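Local coordinates for synaptic vesicle membrane protein VAT-1 homolog-like (Homo sapiens, PDB 4A27) that probably acts as a zinc-binding oxidoreductase of the quinone oxidoreductase subfamily of the zinc-containing alcohol dehydrogenases, at residues A[181-186]-A[333-338]; A[313-318]-A[326-331]. All coordinates share one frame; numbering follows the deposited sequence.

Contact 1. Residues A[181-186]-A[333-338]; sequences EAIKDS and GNIGKL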
loop_
_atom_site.group_PDB
_atom_site.type_symbol
_atom_site.label_atom_id
_atom_site.label_comp_id
_atom_site.label_asym_id
_atom_site.label_seq_id
_atom_site.Cartn_x
_atom_site.Cartn_y
_atom_site.Cartn_z
ATOM N N GLU A 181 -1.978 20.166 25.725
ATOM C CA GLU A 181 -2.580 21.506 25.587
ATOM C C GLU A 181 -1.997 22.218 24.366
ATOM O O GLU A 181 -2.725 22.916 23.655
ATOM C CB GLU A 181 -2.419 22.379 26.868
ATOM N N ALA A 182 -0.694 22.042 24.135
ATOM C CA ALA A 182 -0.006 22.683 23.007
ATOM C C ALA A 182 -0.309 22.049 21.628
ATOM O O ALA A 182 -0.287 22.749 20.606
ATOM C CB ALA A 182 1.509 22.712 23.251
ATOM N N ILE A 183 -0.577 20.747 21.578
ATOM C CA ILE A 183 -0.807 20.086 20.267
ATOM C C ILE A 183 -2.245 19.611 20.024
ATOM O O ILE A 183 -2.554 19.110 18.952
ATOM C CB ILE A 183 0.177 18.942 20.031
ATOM C CG1 ILE A 183 -0.111 17.766 20.948
ATOM C CG2 ILE A 183 1.591 19.422 20.260
ATOM C CD1 ILE A 183 0.733 16.566 20.652
ATOM N N LYS A 184 -3.135 19.791 21.000
ATOM C CA LYS A 184 -4.483 19.236 20.900
ATOM C C LYS A 184 -5.213 19.728 19.659
ATOM O O LYS A 184 -5.967 18.995 19.091
ATOM C CB LYS A 184 -5.330 19.547 22.165
ATOM C CG LYS A 184 -5.826 21.013 22.273
ATOM C CD LYS A 184 -6.033 21.497 23.729
ATOM C CE LYS A 184 -7.245 20.883 24.400
ATOM N NZ LYS A 184 -7.332 21.232 25.856
ATOM N N ASP A 185 -5.019 20.977 19.245
ATOM C CA ASP A 185 -5.746 21.495 18.046
ATOM C C ASP A 185 -5.195 20.974 16.708
ATOM O O ASP A 185 -5.784 21.214 15.663
ATOM C CB ASP A 185 -5.768 23.037 17.989
ATOM C CG ASP A 185 -6.415 23.675 19.225
ATOM O OD1 ASP A 185 -7.136 22.983 19.983
ATOM O OD2 ASP A 185 -6.184 24.884 19.438
ATOM N N SER A 186 -4.074 20.269 16.737
ATOM C CA SER A 186 -3.482 19.751 15.511
ATOM C C SER A 186 -4.049 18.378 15.094
ATOM O O SER A 186 -3.853 17.953 13.970
ATOM C CB SER A 186 -1.960 19.685 15.653
ATOM O OG SER A 186 -1.545 18.687 16.574
ATOM N N GLY A 333 11.453 15.459 24.710
ATOM C CA GLY A 333 10.921 16.672 25.308
ATOM C C GLY A 333 10.437 17.729 24.340
ATOM O O GLY A 333 9.872 18.739 24.762
ATOM N N ASN A 334 10.685 17.523 23.044
ATOM C CA ASN A 334 10.354 18.513 22.025
ATOM C C ASN A 334 8.921 18.463 21.480
ATOM O O ASN A 334 8.294 17.407 21.447
ATOM C CB ASN A 334 11.299 18.353 20.837
ATOM C CG ASN A 334 11.258 16.960 20.265
ATOM O OD1 ASN A 334 11.639 16.005 20.927
ATOM N ND2 ASN A 334 10.790 16.832 19.051
ATOM N N ILE A 335 8.432 19.615 21.017
ATOM C CA ILE A 335 7.258 19.703 20.160
ATOM C C ILE A 335 7.708 20.278 18.796
ATOM O O ILE A 335 7.959 21.468 18.669
ATOM C CB ILE A 335 6.175 20.620 20.784
ATOM C CG1 ILE A 335 5.605 19.951 22.018
ATOM C CG2 ILE A 335 5.012 20.881 19.818
ATOM C CD1 ILE A 335 4.699 20.863 22.869
ATOM N N GLY A 336 7.792 19.436 17.782
ATOM C CA GLY A 336 8.334 19.891 16.499
ATOM C C GLY A 336 9.843 19.760 16.452
ATOM O O GLY A 336 10.464 19.073 17.269
ATOM N N LYS A 337 10.433 20.440 15.492
ATOM C CA LYS A 337 11.803 20.170 15.057
ATOM C C LYS A 337 12.851 20.922 15.851
ATOM O O LYS A 337 12.629 22.051 16.225
ATOM C CB LYS A 337 11.930 20.661 13.607
ATOM C CG LYS A 337 13.213 20.266 12.927
ATOM C CD LYS A 337 13.061 19.011 12.132
ATOM C CE LYS A 337 14.389 18.503 11.565
ATOM N NZ LYS A 337 14.243 17.325 10.683
ATOM N N LEU A 338 13.995 20.311 16.091
ATOM C CA LEU A 338 15.107 21.028 16.701
ATOM C C LEU A 338 16.023 21.437 15.569
ATOM O O LEU A 338 16.302 20.646 14.688
ATOM C CB LEU A 338 15.875 20.138 17.699
ATOM C CG LEU A 338 15.085 19.769 18.955
ATOM C CD1 LEU A 338 13.926 18.824 18.594
ATOM C CD2 LEU A 338 16.033 19.181 19.981
#
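Ile335 reaches across to Ala182 and Ile183 with two separate methyl ends. Its CD1 lies 3.7 Å from Ala182 CB, and its CG2 meets Ile183 CG2, also at 3.7 Å. A torsion explains the split: with chi1 at -69°, Ile335 CG1 stands beside the backbone N and carries CD1 to the alanine, while CG2 sits beside the carbonyl carbon and faces Ile183. Where they meet, the two isoleucine side chains cross at a slant. The approach is equally close at both ends, but Ile183 is buried in the protein whereas Ala182 lies on the exposed, solvent side. Only 99 Å² is buried in all, and the CA atoms of Ile183 and Ile335 stay 8.1 Å apart, so side chains alone bridge the gap. Polar groups beside it bond within their own segments or to other parts of the chain: Ser186 OG donates to Ile183 O at 2.6 Å and also pairs with Gln157. Helix 180-183, which lies in the chain between strands 170-175 and 189-192 of the Rossmann-type parallel sheet, thus meets the approach to strand 337-341 through methyl packing alone, which implies a small, non-directional contact resting on van der Waals packing and the exclusion of water.

Contact 2. Residues A[313-318]-A[326-331]; sequences VDSLWA and MQRIHD
Arg328 and Asp314, the two residues with most surface buried here, form a salt bridge inside a beta-alpha-beta unit in which strand 313-317 is followed by helix 322-330 and then by the parallel strand 337-341. The axes of strand 313-317 and of helix residues 326-330 lie 11.3 Å apart and run nearly antiparallel, at 155°, so long side chains must span the gap. Arg328 does so with a chain extended from CG to NE, its CG anti to the backbone N. The straightest bond runs from Arg328 NH2 to Asp314 OD1, 3.0 Å long at 167°, in the guanidinium plane and on the syn lone pair. Asp314 OD2 receives two weak, bent bonds, from Arg328 NE at 2.7 Å and from Arg328 NH2; the carboxylate and guanidinium planes are turned 41° apart. Asp314 OD1 also accepts from the backbone N of Ile335, while Ser315 OG donates to Asp314 OD2 from the anti side. An asparagine at Asp314 would probably leave the guanidinium charge without its mate and weaken the hold on the arginine's end. Trp317, third in buried area, places its ring edge against the aliphatic part of Arg328, CZ2 lying 3.8 Å from CD. Its indole nitrogen extends the polar chain: Trp317 NE1 donates at 2.8 Å to Ser315 OG, which lies tilted out of the indole plane.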
loop_
_atom_site.group_PDB
_atom_site.type_symbol
_atom_site.label_atom_id
_atom_site.label_comp_id
_atom_site.label_asym_id
_atom_site.label_seq_id
_atom_site.Cartn_x
_atom_site.Cartn_y
_atom_site.Cartn_z
ATOM N N VAL A 313 8.655 24.511 14.703
ATOM C CA VAL A 313 10.034 24.546 15.171
ATOM C C VAL A 313 10.030 24.536 16.705
ATOM O O VAL A 313 9.424 25.368 17.336
ATOM C CB VAL A 313 10.786 25.750 14.640
ATOM C CG1 VAL A 313 12.228 25.752 15.177
ATOM C CG2 VAL A 313 10.803 25.753 13.080
ATOM N N ASP A 314 10.693 23.563 17.303
ATOM C CA ASP A 314 10.703 23.470 18.770
ATOM C C ASP A 314 11.678 24.480 19.411
ATOM O O ASP A 314 11.346 25.137 20.402
ATOM C CB ASP A 314 11.134 22.078 19.167
ATOM C CG ASP A 314 11.264 21.915 20.680
ATOM O OD1 ASP A 314 10.240 21.851 21.361
ATOM O OD2 ASP A 314 12.385 21.842 21.177
ATOM N N SER A 315 12.881 24.571 18.847
ATOM C CA SER A 315 13.986 25.291 19.479
ATOM C C SER A 315 15.181 25.433 18.531
ATOM O O SER A 315 15.367 24.632 17.642
ATOM C CB SER A 315 14.419 24.550 20.742
ATOM O OG SER A 315 14.649 23.193 20.418
ATOM N N LEU A 316 15.959 26.477 18.752
ATOM C CA LEU A 316 17.160 26.788 17.997
ATOM C C LEU A 316 18.350 26.634 18.907
ATOM O O LEU A 316 18.306 27.091 20.031
ATOM C CB LEU A 316 17.081 28.237 17.542
ATOM C CG LEU A 316 15.893 28.592 16.652
ATOM C CD1 LEU A 316 15.916 30.129 16.397
ATOM C CD2 LEU A 316 15.864 27.836 15.356
ATOM N N TRP A 317 19.409 26.018 18.400
ATOM C CA TRP A 317 20.597 25.745 19.140
ATOM C C TRP A 317 21.845 26.228 18.434
ATOM O O TRP A 317 21.972 26.095 17.205
ATOM C CB TRP A 317 20.694 24.222 19.322
ATOM C CG TRP A 317 19.502 23.666 19.966
ATOM C CD1 TRP A 317 18.307 23.357 19.357
ATOM C CD2 TRP A 317 19.315 23.441 21.354
ATOM N NE1 TRP A 317 17.411 22.918 20.288
ATOM C CE2 TRP A 317 17.999 22.962 21.525
ATOM C CE3 TRP A 317 20.128 23.597 22.478
ATOM C CZ2 TRP A 317 17.489 22.610 22.781
ATOM C CZ3 TRP A 317 19.629 23.257 23.720
ATOM C CH2 TRP A 317 18.323 22.737 23.861
ATOM N N ALA A 318 22.806 26.711 19.229
ATOM C CA ALA A 318 24.140 27.063 18.722
ATOM C C ALA A 318 24.868 25.792 18.280
ATOM O O ALA A 318 24.542 24.701 18.740
ATOM C CB ALA A 318 24.980 27.776 19.849
ATOM N N MET A 326 20.604 17.034 21.249
ATOM C CA MET A 326 20.470 15.582 21.129
ATOM C C MET A 326 19.862 14.958 22.350
ATOM O O MET A 326 19.022 14.054 22.251
ATOM C CB MET A 326 21.819 14.929 20.882
ATOM C CG MET A 326 22.180 14.954 19.420
ATOM S SD MET A 326 23.602 13.934 19.108
ATOM C CE MET A 326 23.396 13.580 17.377
ATOM N N GLN A 327 20.268 15.461 23.508
ATOM C CA GLN A 327 19.741 14.971 24.769
ATOM C C GLN A 327 18.265 15.205 24.811
ATOM O O GLN A 327 17.490 14.329 25.212
ATOM C CB GLN A 327 20.404 15.693 25.926
ATOM C CG GLN A 327 19.940 15.234 27.288
ATOM C CD GLN A 327 20.397 13.791 27.587
ATOM O OE1 GLN A 327 21.588 13.492 27.505
ATOM N NE2 GLN A 327 19.443 12.895 27.895
ATOM N N ARG A 328 17.841 16.382 24.374
ATOM C CA ARG A 328 16.397 16.691 24.372
ATOM C C ARG A 328 15.586 15.763 23.464
ATOM O O ARG A 328 14.478 15.358 23.810
ATOM C CB ARG A 328 16.202 18.160 24.014
ATOM C CG ARG A 328 14.740 18.678 24.036
ATOM C CD ARG A 328 14.783 20.159 23.683
ATOM N NE ARG A 328 13.471 20.775 23.443
ATOM C CZ ARG A 328 12.845 21.581 24.303
ATOM N NH1 ARG A 328 13.364 21.850 25.506
ATOM N NH2 ARG A 328 11.675 22.108 23.965
ATOM N N ILE A 329 16.127 15.424 22.295
ATOM C CA ILE A 329 15.458 14.484 21.389
ATOM C C ILE A 329 15.408 13.083 22.015
ATOM O O ILE A 329 14.383 12.405 21.950
ATOM C CB ILE A 329 16.181 14.361 20.032
ATOM C CG1 ILE A 329 16.065 15.651 19.245
ATOM C CG2 ILE A 329 15.595 13.217 19.208
ATOM C CD1 ILE A 329 16.939 15.671 18.016
ATOM N N HIS A 330 16.505 12.665 22.645
ATOM C CA HIS A 330 16.507 11.403 23.372
ATOM C C HIS A 330 15.419 11.391 24.456
ATOM O O HIS A 330 14.721 10.407 24.598
ATOM C CB HIS A 330 17.873 11.131 23.971
ATOM C CG HIS A 330 17.923 9.904 24.836
ATOM N ND1 HIS A 330 17.740 8.628 24.338
ATOM C CD2 HIS A 330 18.114 9.762 26.168
ATOM C CE1 HIS A 330 17.828 7.756 25.326
ATOM N NE2 HIS A 330 18.058 8.417 26.447
ATOM N N ASP A 331 15.282 12.494 25.186
ATOM C CA ASP A 331 14.317 12.627 26.271
ATOM C C ASP A 331 12.905 12.930 25.793
ATOM O O ASP A 331 12.015 13.164 26.625
ATOM C CB ASP A 331 14.758 13.743 27.229
ATOM C CG ASP A 331 16.030 13.390 28.009
ATOM O OD1 ASP A 331 16.578 12.288 27.819
ATOM O OD2 ASP A 331 16.483 14.230 28.811
#

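Contact 2 is nested along the chain inside the loop closed by contact 1, and their centres lie about 13 Å apart. Both reach the mixed sheet in which strands 313-317 and 337-341 are parallel neighbours. They also touch directly: Asp314 N and Lys337 O, 2.7 Å apart, probably form a hydrogen bond, and Leu338 CD2 packs 3.6 Å from Ile329 CG1. Their chemistry differs with place. The partly buried contact 1 joins elements far apart in sequence by apolar packing, whereas contact 2, at the surface, ties a strand to the helix that soon follows it by charge and hydrogen bonds.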